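Local coordinates for protein 6-phospho-beta-d glycosidase (Streptococcus pyogenes, PDB 5FOO) that probably hydrolyses 6-phosphorylated beta-glucosides as a glycoside hydrolase of family 1, and binds 6-phosphocyclophellitol in its pocket, at residues E87-N92 / F142-K147; Y174-H179 / S318-Y323; Y326-H331 / G338-P343. The protein carries 1 engineered substitution. One frame throughout, in Å; residues are numbered along the deposited sequence.

Contact 1. Residues E87-N92 / F142-K147; sequences EQATIN and FVAFSK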
loop_
_atom_site.group_PDB
_atom_site.type_symbol
_atom_site.label_atom_id
_atom_site.label_comp_id
_atom_site.label_asym_id
_atom_site.label_seq_id
_atom_site.Cartn_x
_atom_site.Cartn_y
_atom_site.Cartn_z
ATOM N N GLU A 87 -1.906 22.083 12.461
ATOM C CA GLU A 87 -2.870 23.072 11.980
ATOM C C GLU A 87 -2.159 24.036 11.041
ATOM O O GLU A 87 -2.741 24.533 10.154
ATOM C CB GLU A 87 -3.444 23.899 13.158
ATOM C CG GLU A 87 -4.257 23.117 14.166
ATOM C CD GLU A 87 -5.558 22.547 13.579
ATOM O OE1 GLU A 87 -6.128 23.032 12.565
ATOM O OE2 GLU A 87 -6.052 21.616 14.155
ATOM N N GLN A 88 -0.874 24.270 11.223
ATOM C CA GLN A 88 -0.126 25.248 10.403
ATOM C C GLN A 88 0.851 24.546 9.486
ATOM O O GLN A 88 1.557 25.197 8.755
ATOM C CB GLN A 88 0.639 26.217 11.346
ATOM C CG GLN A 88 -0.230 27.294 11.961
ATOM C CD GLN A 88 -0.515 28.393 10.945
ATOM O OE1 GLN A 88 0.333 29.249 10.672
ATOM N NE2 GLN A 88 -1.698 28.358 10.359
ATOM N N ALA A 89 0.903 23.218 9.530
ATOM C CA ALA A 89 1.959 22.445 8.900
ATOM C C ALA A 89 3.371 23.068 9.039
ATOM O O ALA A 89 4.111 23.197 8.041
ATOM C CB ALA A 89 1.607 22.204 7.450
ATOM N N THR A 90 3.754 23.460 10.255
ATOM C CA THR A 90 5.133 23.809 10.503
ATOM C C THR A 90 5.978 22.536 10.564
ATOM O O THR A 90 5.466 21.429 10.734
ATOM C CB THR A 90 5.278 24.637 11.740
ATOM O OG1 THR A 90 4.677 23.973 12.844
ATOM C CG2 THR A 90 4.549 25.978 11.523
ATOM N N ILE A 91 7.268 22.708 10.373
ATOM C CA ILE A 91 8.229 21.592 10.133
ATOM C C ILE A 91 8.994 21.169 11.369
ATOM O O ILE A 91 9.464 21.989 12.110
ATOM C CB ILE A 91 9.226 21.986 9.045
ATOM C CG1 ILE A 91 8.467 22.215 7.714
ATOM C CG2 ILE A 91 10.285 20.925 8.863
ATOM C CD1 ILE A 91 9.316 22.826 6.608
ATOM N N ASN A 92 9.014 19.885 11.675
ATOM C CA ASN A 92 9.880 19.402 12.743
ATOM C C ASN A 92 11.289 19.333 12.153
ATOM O O ASN A 92 11.513 18.601 11.170
ATOM C CB ASN A 92 9.456 18.002 13.193
ATOM C CG ASN A 92 10.402 17.434 14.222
ATOM O OD1 ASN A 92 11.566 17.081 13.957
ATOM N ND2 ASN A 92 9.920 17.394 15.408
ATOM N N PHE A 142 -3.823 17.430 5.707
ATOM C CA PHE A 142 -3.039 16.464 4.932
ATOM C C PHE A 142 -2.426 17.134 3.681
ATOM O O PHE A 142 -1.255 16.938 3.355
ATOM C CB PHE A 142 -3.909 15.240 4.595
ATOM C CG PHE A 142 -3.253 14.202 3.744
ATOM C CD1 PHE A 142 -2.166 13.509 4.195
ATOM C CD2 PHE A 142 -3.809 13.857 2.530
ATOM C CE1 PHE A 142 -1.600 12.542 3.444
ATOM C CE2 PHE A 142 -3.218 12.897 1.761
ATOM C CZ PHE A 142 -2.115 12.253 2.213
ATOM N N VAL A 143 -3.213 17.958 3.030
ATOM C CA VAL A 143 -2.737 18.730 1.868
ATOM C C VAL A 143 -1.615 19.652 2.235
ATOM O O VAL A 143 -0.645 19.753 1.517
ATOM C CB VAL A 143 -3.881 19.563 1.213
ATOM C CG1 VAL A 143 -3.365 20.517 0.128
ATOM C CG2 VAL A 143 -4.946 18.620 0.655
ATOM N N ALA A 144 -1.735 20.341 3.347
ATOM C CA ALA A 144 -0.671 21.206 3.774
ATOM C C ALA A 144 0.607 20.435 4.074
ATOM O O ALA A 144 1.730 20.883 3.720
ATOM C CB ALA A 144 -1.131 22.039 4.933
ATOM N N PHE A 145 0.462 19.249 4.709
ATOM C CA PHE A 145 1.593 18.332 4.873
ATOM C C PHE A 145 2.234 17.948 3.520
ATOM O O PHE A 145 3.452 17.943 3.397
ATOM C CB PHE A 145 1.130 17.074 5.656
ATOM C CG PHE A 145 1.944 15.861 5.452
ATOM C CD1 PHE A 145 3.267 15.821 5.852
ATOM C CD2 PHE A 145 1.351 14.681 4.974
ATOM C CE1 PHE A 145 4.003 14.669 5.711
ATOM C CE2 PHE A 145 2.096 13.557 4.804
ATOM C CZ PHE A 145 3.415 13.542 5.180
ATOM N N SER A 146 1.411 17.601 2.548
ATOM C CA SER A 146 1.902 17.176 1.220
ATOM C C SER A 146 2.704 18.309 0.563
ATOM O O SER A 146 3.773 18.041 -0.029
ATOM C CB SER A 146 0.780 16.652 0.300
ATOM O OG SER A 146 0.001 17.734 -0.250
ATOM N N LYS A 147 2.214 19.551 0.697
ATOM C CA LYS A 147 2.934 20.722 0.186
ATOM C C LYS A 147 4.322 20.888 0.826
ATOM O O LYS A 147 5.300 21.170 0.123
ATOM C CB LYS A 147 2.188 22.016 0.448
ATOM C CG LYS A 147 1.104 22.421 -0.490
ATOM C CD LYS A 147 0.832 23.922 -0.218
ATOM C CE LYS A 147 -0.162 24.520 -1.168
ATOM N NZ LYS A 147 -1.564 24.287 -0.711
#
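A89 meets A144 of helix 136-153 methyl to methyl. A89 CB lies 3.7 Å from A144 CB, and the CB atoms of both residues point toward the opposite segment. The same A89 methyl sits 3.9 Å from A144 C and 4.2 Å from F145 N, so it rests on the helix backbone as well as on the A144 methyl. The nearest pair of alpha carbons is A89 CA and F145 CA, 5.8 Å apart.

A89 has left-handed backbone angles, which go with a change of direction of the chain here. F145 stands at the border of the contact. Its CG lies roughly anti to the backbone N, chi1 157°, which carries the ring away from A89. The ring stacks with W79 and touches I77 and I83. The F142 ring atom CD1 lies at the edge of the F145 ring, in its plane.

On the helix, S146 OG donates to V143 O at 2.8 Å. A chi1 of 77° folds the hydroxyl back over its own helix, one turn toward V143. That carbonyl also accepts from K147 N, so it serves two donors.

Other residues tie the loop down around the alanines. E87 bonds to Y130 and H137 through its two carboxylate oxygens, and N92 OD1 caps G95 N at the start of helix 93-108.

The contact is plain apolar packing on the periphery of the TIM barrel. With 81 Å² buried, what joins the two segments directly is a small van der Waals contact; the polar ties of E87 and N92 go to other residues.

Contact 2. Residues Y174-H179 / S318-Y323; sequences YLMQFH and SPEWYY. With EDO (1,2-ethanediol), chain L; EDO (1,2-ethanediol), chain K.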
loop_
_atom_site.group_PDB
_atom_site.type_symbol
_atom_site.label_atom_id
_atom_site.label_comp_id
_atom_site.label_asym_id
_atom_site.label_seq_id
_atom_site.Cartn_x
_atom_site.Cartn_y
_atom_site.Cartn_z
ATOM N N TYR A 174 -12.990 1.330 10.002
ATOM C CA TYR A 174 -14.429 1.558 10.094
ATOM C C TYR A 174 -15.361 0.368 9.779
ATOM O O TYR A 174 -16.534 0.539 9.885
ATOM C CB TYR A 174 -14.806 2.795 9.278
ATOM C CG TYR A 174 -14.189 4.102 9.827
ATOM C CD1 TYR A 174 -14.781 4.767 10.871
ATOM C CD2 TYR A 174 -12.967 4.634 9.309
ATOM C CE1 TYR A 174 -14.243 5.933 11.407
ATOM C CE2 TYR A 174 -12.421 5.831 9.819
ATOM C CZ TYR A 174 -13.056 6.489 10.868
ATOM O OH TYR A 174 -12.546 7.637 11.432
ATOM N N LEU A 175 -14.837 -0.812 9.421
ATOM C CA LEU A 175 -15.680 -1.996 9.055
ATOM C C LEU A 175 -15.246 -3.295 9.741
ATOM O O LEU A 175 -16.058 -3.974 10.312
ATOM C CB LEU A 175 -15.736 -2.230 7.526
ATOM C CG LEU A 175 -16.486 -1.103 6.781
ATOM C CD1 LEU A 175 -16.254 -1.155 5.254
ATOM C CD2 LEU A 175 -17.981 -1.088 7.084
ATOM N N MET A 176 -13.956 -3.612 9.723
ATOM C CA MET A 176 -13.474 -4.953 10.023
ATOM C C MET A 176 -12.560 -5.030 11.218
ATOM O O MET A 176 -11.962 -6.061 11.449
ATOM C CB MET A 176 -12.720 -5.495 8.795
ATOM C CG MET A 176 -13.482 -5.465 7.467
ATOM S SD MET A 176 -14.760 -6.736 7.324
ATOM C CE MET A 176 -13.848 -8.309 7.185
ATOM N N GLN A 177 -12.364 -3.921 11.919
ATOM C CA GLN A 177 -11.653 -3.900 13.202
ATOM C C GLN A 177 -10.169 -4.272 13.224
ATOM O O GLN A 177 -9.723 -4.884 14.147
ATOM C CB GLN A 177 -12.462 -4.676 14.261
ATOM C CG GLN A 177 -13.907 -4.234 14.306
ATOM C CD GLN A 177 -14.703 -5.009 15.365
ATOM O OE1 GLN A 177 -15.505 -5.862 15.041
ATOM N NE2 GLN A 177 -14.480 -4.695 16.609
ATOM N N PHE A 178 -9.381 -3.831 12.251
ATOM C CA PHE A 178 -7.938 -4.144 12.269
ATOM C C PHE A 178 -7.001 -2.951 12.209
ATOM O O PHE A 178 -5.792 -3.109 12.323
ATOM C CB PHE A 178 -7.602 -5.238 11.233
ATOM C CG PHE A 178 -7.839 -4.850 9.785
ATOM C CD1 PHE A 178 -6.839 -4.162 9.047
ATOM C CD2 PHE A 178 -9.023 -5.215 9.123
ATOM C CE1 PHE A 178 -7.053 -3.862 7.698
ATOM C CE2 PHE A 178 -9.221 -4.931 7.765
ATOM C CZ PHE A 178 -8.253 -4.228 7.069
ATOM N N HIS A 179 -7.550 -1.773 12.054
ATOM C CA HIS A 179 -6.864 -0.541 12.452
ATOM C C HIS A 179 -7.681 0.147 13.530
ATOM O O HIS A 179 -8.931 0.095 13.527
ATOM C CB HIS A 179 -6.803 0.474 11.264
ATOM C CG HIS A 179 -6.013 -0.019 10.099
ATOM N ND1 HIS A 179 -5.933 0.669 8.901
ATOM C CD2 HIS A 179 -5.227 -1.118 9.958
ATOM C CE1 HIS A 179 -5.158 -0.003 8.059
ATOM N NE2 HIS A 179 -4.730 -1.100 8.659
ATOM N N SER A 318 -22.562 -2.395 5.454
ATOM C CA SER A 318 -21.328 -3.038 5.066
ATOM C C SER A 318 -21.436 -3.476 3.593
ATOM O O SER A 318 -22.498 -3.867 3.155
ATOM C CB SER A 318 -21.034 -4.272 5.937
ATOM O OG SER A 318 -20.102 -5.078 5.269
ATOM N N PRO A 319 -20.321 -3.434 2.831
ATOM C CA PRO A 319 -20.326 -3.975 1.459
ATOM C C PRO A 319 -20.637 -5.458 1.429
ATOM O O PRO A 319 -21.215 -5.959 0.444
ATOM C CB PRO A 319 -18.879 -3.668 0.944
ATOM C CG PRO A 319 -18.055 -3.466 2.188
ATOM C CD PRO A 319 -19.021 -2.861 3.211
ATOM N N GLU A 320 -20.316 -6.138 2.531
ATOM C CA GLU A 320 -20.611 -7.561 2.733
ATOM C C GLU A 320 -22.075 -7.943 2.943
ATOM O O GLU A 320 -22.403 -9.146 3.056
ATOM C CB GLU A 320 -19.722 -8.168 3.843
ATOM C CG GLU A 320 -18.229 -8.038 3.525
ATOM C CD GLU A 320 -17.324 -9.049 4.229
ATOM O OE1 GLU A 320 -17.727 -9.669 5.226
ATOM O OE2 GLU A 320 -16.162 -9.200 3.796
ATOM N N TRP A 321 -22.956 -6.967 2.914
ATOM C CA TRP A 321 -24.367 -7.231 2.694
ATOM C C TRP A 321 -24.569 -7.925 1.367
ATOM O O TRP A 321 -25.550 -8.587 1.235
ATOM C CB TRP A 321 -25.206 -5.946 2.573
ATOM C CG TRP A 321 -25.484 -5.111 3.869
ATOM C CD1 TRP A 321 -24.905 -5.256 5.084
ATOM C CD2 TRP A 321 -26.406 -4.006 3.985
ATOM N NE1 TRP A 321 -25.424 -4.315 5.964
ATOM C CE2 TRP A 321 -26.351 -3.550 5.308
ATOM C CE3 TRP A 321 -27.293 -3.392 3.097
ATOM C CZ2 TRP A 321 -27.144 -2.473 5.774
ATOM C CZ3 TRP A 321 -28.059 -2.314 3.543
ATOM C CH2 TRP A 321 -27.966 -1.858 4.865
ATOM N N TYR A 322 -23.718 -7.684 0.355
ATOM C CA TYR A 322 -23.962 -8.179 -0.986
ATOM C C TYR A 322 -23.071 -9.356 -1.400
ATOM O O TYR A 322 -23.193 -9.824 -2.534
ATOM C CB TYR A 322 -23.842 -7.034 -2.007
ATOM C CG TYR A 322 -24.823 -5.942 -1.735
ATOM C CD1 TYR A 322 -26.156 -6.123 -1.990
ATOM C CD2 TYR A 322 -24.428 -4.765 -1.086
ATOM C CE1 TYR A 322 -27.093 -5.143 -1.660
ATOM C CE2 TYR A 322 -25.340 -3.759 -0.779
ATOM C CZ TYR A 322 -26.685 -3.954 -1.050
ATOM O OH TYR A 322 -27.627 -2.964 -0.764
ATOM N N TYR A 323 -22.169 -9.816 -0.530
ATOM C CA TYR A 323 -21.314 -10.948 -0.871
ATOM C C TYR A 323 -20.672 -11.477 0.396
ATOM O O TYR A 323 -20.532 -10.744 1.317
ATOM C CB TYR A 323 -20.201 -10.526 -1.893
ATOM C CG TYR A 323 -19.248 -9.436 -1.404
ATOM C CD1 TYR A 323 -18.116 -9.757 -0.662
ATOM C CD2 TYR A 323 -19.523 -8.085 -1.629
ATOM C CE1 TYR A 323 -17.248 -8.758 -0.136
ATOM C CE2 TYR A 323 -18.674 -7.066 -1.122
ATOM C CZ TYR A 323 -17.531 -7.416 -0.397
ATOM O OH TYR A 323 -16.707 -6.449 0.062
HETATM C C1 EDO L . -19.600 -12.261 4.890
HETATM O O1 EDO L . -19.648 -13.219 5.994
HETATM C C2 EDO L . -20.879 -11.408 4.813
HETATM O O2 EDO L . -21.475 -11.138 3.499
HETATM C C1 EDO K . -24.701 -10.794 4.846
HETATM O O1 EDO K . -25.793 -10.348 3.991
HETATM C C2 EDO K . -24.387 -9.742 5.914
HETATM O O2 EDO K . -22.979 -9.811 6.194
#
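Two loops of the family 1 TIM-barrel fold meet here at the protein surface. One follows helix 166-174; the other lies between strands 302-305 and 324-325 and includes a short 3-10 segment around 319-321. L175 is the first residue to leave helical angles. Its CD1 methyl meets the CD corner of the P319 ring end on. L175 CD1 is 3.8 Å from P319 CD, an apolar touch. With L175 CG anti to the carbonyl carbon, chi1 -67°, and an extended chi2, CD1 is sent to P319, while L175 CD2 lies nearer S318 CA, at 4.4 Å.

M176 makes the outer part of the contact. Its chain bends at chi2 (-75°) and chi3 (-70°), and the end comes closer to the other loop than its base. M176 CE reaches E320 OE2 at 4.2 Å, a loose approach in which the two side chains cross at about a right angle.

S318 OG accepts from E320 N at 2.9 Å. This ST turn lies at the beginning of the 3-10 segment. W321 N bonds to S318 O at 3.1 Å. Two ethanediol molecules, probably from the crystallisation liquor, lie beside E320.

The loop after helix 166-174, with L175 on A189 of helix 186-208, thus meets a loop that packs on helix 235-258, P319 against F243 and W247, Y323 against A240 and A244.

Contact 3. Residues Y326-H331 / G338-P343; sequences YLMPGH and GWEIYP. Engineered in segment 326-331: H331 (natural residue Arg).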
loop_
_atom_site.group_PDB
_atom_site.type_symbol
_atom_site.label_atom_id
_atom_site.label_comp_id
_atom_site.label_asym_id
_atom_site.label_seq_id
_atom_site.Cartn_x
_atom_site.Cartn_y
_atom_site.Cartn_z
ATOM N N TYR A 326 -15.466 -16.523 -0.378
ATOM C CA TYR A 326 -15.640 -17.893 -0.778
ATOM C C TYR A 326 -14.280 -18.586 -0.805
ATOM O O TYR A 326 -13.276 -17.984 -1.216
ATOM C CB TYR A 326 -16.369 -17.937 -2.110
ATOM C CG TYR A 326 -16.382 -19.283 -2.771
ATOM C CD1 TYR A 326 -17.135 -20.329 -2.240
ATOM C CD2 TYR A 326 -15.594 -19.542 -3.896
ATOM C CE1 TYR A 326 -17.158 -21.572 -2.867
ATOM C CE2 TYR A 326 -15.573 -20.783 -4.509
ATOM C CZ TYR A 326 -16.353 -21.795 -3.966
ATOM O OH TYR A 326 -16.377 -23.003 -4.539
ATOM N N LEU A 327 -14.232 -19.827 -0.332
ATOM C CA LEU A 327 -13.040 -20.654 -0.453
ATOM C C LEU A 327 -13.275 -21.718 -1.520
ATOM O O LEU A 327 -14.283 -22.415 -1.496
ATOM C CB LEU A 327 -12.636 -21.262 0.897
ATOM C CG LEU A 327 -11.507 -20.527 1.633
ATOM C CD1 LEU A 327 -12.000 -19.236 2.324
ATOM C CD2 LEU A 327 -10.858 -21.517 2.594
ATOM N N MET A 328 -12.339 -21.801 -2.463
ATOM C CA MET A 328 -12.453 -22.659 -3.625
ATOM C C MET A 328 -11.803 -24.012 -3.231
ATOM O O MET A 328 -10.604 -24.057 -2.940
ATOM C CB MET A 328 -11.738 -22.045 -4.858
ATOM C CG MET A 328 -11.828 -22.851 -6.150
ATOM S SD MET A 328 -10.823 -22.214 -7.512
ATOM C CE MET A 328 -9.121 -22.269 -6.957
ATOM N N PRO A 329 -12.593 -25.098 -3.229
ATOM C CA PRO A 329 -11.962 -26.391 -3.032
ATOM C C PRO A 329 -10.782 -26.669 -3.999
ATOM O O PRO A 329 -10.889 -26.451 -5.186
ATOM C CB PRO A 329 -13.141 -27.392 -3.235
ATOM C CG PRO A 329 -14.418 -26.565 -3.038
ATOM C CD PRO A 329 -14.050 -25.207 -3.541
ATOM N N GLY A 330 -9.647 -27.151 -3.498
ATOM C CA GLY A 330 -8.491 -27.386 -4.355
ATOM C C GLY A 330 -7.582 -26.142 -4.514
ATOM O O GLY A 330 -6.601 -26.213 -5.216
ATOM N N HIS A 331 -7.809 -25.035 -3.796
ATOM C CA HIS A 331 -6.939 -23.846 -3.988
ATOM C C HIS A 331 -5.552 -24.125 -3.445
ATOM O O HIS A 331 -5.393 -24.939 -2.529
ATOM C CB HIS A 331 -7.518 -22.568 -3.349
ATOM C CG HIS A 331 -7.665 -22.640 -1.858
ATOM N ND1 HIS A 331 -8.781 -23.151 -1.252
ATOM C CD2 HIS A 331 -6.829 -22.294 -0.862
ATOM C CE1 HIS A 331 -8.624 -23.142 0.053
ATOM N NE2 HIS A 331 -7.445 -22.630 0.314
ATOM N N GLY A 338 -2.813 -18.584 6.018
ATOM C CA GLY A 338 -4.186 -18.850 5.603
ATOM C C GLY A 338 -4.577 -18.143 4.309
ATOM O O GLY A 338 -5.751 -17.863 4.099
ATOM N N TRP A 339 -3.614 -17.870 3.418
ATOM C CA TRP A 339 -3.914 -17.201 2.164
ATOM C C TRP A 339 -3.736 -18.092 0.962
ATOM O O TRP A 339 -2.714 -18.787 0.819
ATOM C CB TRP A 339 -3.006 -15.982 1.983
ATOM C CG TRP A 339 -3.384 -14.792 2.824
ATOM C CD1 TRP A 339 -4.448 -14.688 3.653
ATOM C CD2 TRP A 339 -2.684 -13.538 2.920
ATOM N NE1 TRP A 339 -4.462 -13.457 4.247
ATOM C CE2 TRP A 339 -3.403 -12.725 3.799
ATOM C CE3 TRP A 339 -1.517 -13.025 2.337
ATOM C CZ2 TRP A 339 -2.986 -11.423 4.139
ATOM C CZ3 TRP A 339 -1.125 -11.774 2.652
ATOM C CH2 TRP A 339 -1.861 -10.968 3.547
ATOM N N GLU A 340 -4.700 -18.005 0.063
ATOM C CA GLU A 340 -4.583 -18.638 -1.268
ATOM C C GLU A 340 -3.385 -17.993 -2.047
ATOM O O GLU A 340 -3.127 -16.783 -1.957
ATOM C CB GLU A 340 -5.868 -18.423 -2.050
ATOM C CG GLU A 340 -5.852 -19.145 -3.387
ATOM C CD GLU A 340 -7.131 -19.083 -4.155
ATOM O OE1 GLU A 340 -8.147 -18.483 -3.692
ATOM O OE2 GLU A 340 -7.115 -19.646 -5.263
ATOM N N ILE A 341 -2.702 -18.821 -2.804
ATOM C CA ILE A 341 -1.705 -18.410 -3.761
ATOM C C ILE A 341 -2.293 -18.670 -5.177
ATOM O O ILE A 341 -2.649 -19.834 -5.545
ATOM C CB ILE A 341 -0.432 -19.218 -3.527
ATOM C CG1 ILE A 341 0.108 -18.859 -2.109
ATOM C CG2 ILE A 341 0.604 -19.038 -4.699
ATOM C CD1 ILE A 341 1.394 -19.571 -1.747
ATOM N N TYR A 342 -2.423 -17.579 -5.953
ATOM C CA TYR A 342 -2.972 -17.620 -7.312
ATOM C C TYR A 342 -2.296 -16.502 -8.200
ATOM O O TYR A 342 -2.875 -15.441 -8.418
ATOM C CB TYR A 342 -4.513 -17.430 -7.229
ATOM C CG TYR A 342 -5.185 -17.786 -8.499
ATOM C CD1 TYR A 342 -5.219 -19.125 -8.954
ATOM C CD2 TYR A 342 -5.720 -16.795 -9.303
ATOM C CE1 TYR A 342 -5.820 -19.445 -10.169
ATOM C CE2 TYR A 342 -6.355 -17.114 -10.473
ATOM C CZ TYR A 342 -6.360 -18.416 -10.916
ATOM O OH TYR A 342 -6.918 -18.616 -12.143
ATOM N N PRO A 343 -1.055 -16.732 -8.653
ATOM C CA PRO A 343 -0.291 -15.711 -9.437
ATOM C C PRO A 343 -0.905 -15.267 -10.778
ATOM O O PRO A 343 -0.566 -14.211 -11.294
ATOM C CB PRO A 343 1.070 -16.409 -9.664
ATOM C CG PRO A 343 0.776 -17.865 -9.593
ATOM C CD PRO A 343 -0.266 -17.975 -8.494
HETATM O O HOH W 1 -9.933 -20.073 -2.278
#
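M328 and H331 approach E340 at a surface beta hairpin of the TIM-barrel protein, formed by strands 332-334 and 339-341. Its turn holds a G1 beta bulge, in which G338 and W339 face N334. The 326-331 segment leads into the first strand.

Y326 comes first; its ring has M328 N over one face, offset toward the rim, and packs on R303 and K305 of strand 302-305. M328 follows, its CG anti to the backbone N, chi1 -178°. A bend at chi3 swings M328 CE to 3.7 Å from E340 OE2, and the two side chains cross at about a right angle. A water accepts from M328 N at 3.0 Å and donates to E340 OE1 at 2.8 Å, joining the segments.

M328 to H331 form a type II beta turn. G330 has a positive phi in this turn and, as glycine, no side chain near the P329 carbonyl. H331 closes the turn and is engineered; the natural residue is arginine. H331 CB lies 3.5 Å from E340 OE2. Its chi1 sets the ring between the backbone N and the carbonyl carbon, with CD2 obliquely beside E340 CB and CG. The ring plane is 51° from the carboxylate plane.

E340 is extended beyond CG. Its main polar partner is R303, which makes a salt bridge to OE1. W339 points away and belongs to the 6-phosphocyclophellitol pocket.

M328 O takes two donors from opposite faces of its carbonyl plane: H331 N at 3.1 Å, and H331 ND1 at 2.6 Å with an N-H...O angle of 161°, M328 O lying in the imidazole plane.

How the contacts relate
From the N terminus, contact 1 comes first. It brings the loop before helix 93-108 onto helix 136-153, closing a stretch that includes barrel strand 112-116. Contact 2 spans far more chain. It joins the loop after helix 166-174 to the loop before strand 324-325, with barrel strands 218-224 and 293-297 in between. Contact 3 is local. It joins the chain entering strand 332-334 to strand 339-341 at the open end of that hairpin, within the long connection from barrel strand 293-297 to helix 344-356. The three run in series; none nests in or crosses another. Contacts 1 and 3 lie on opposite sides of the chain's centre, their centres 43 Å apart.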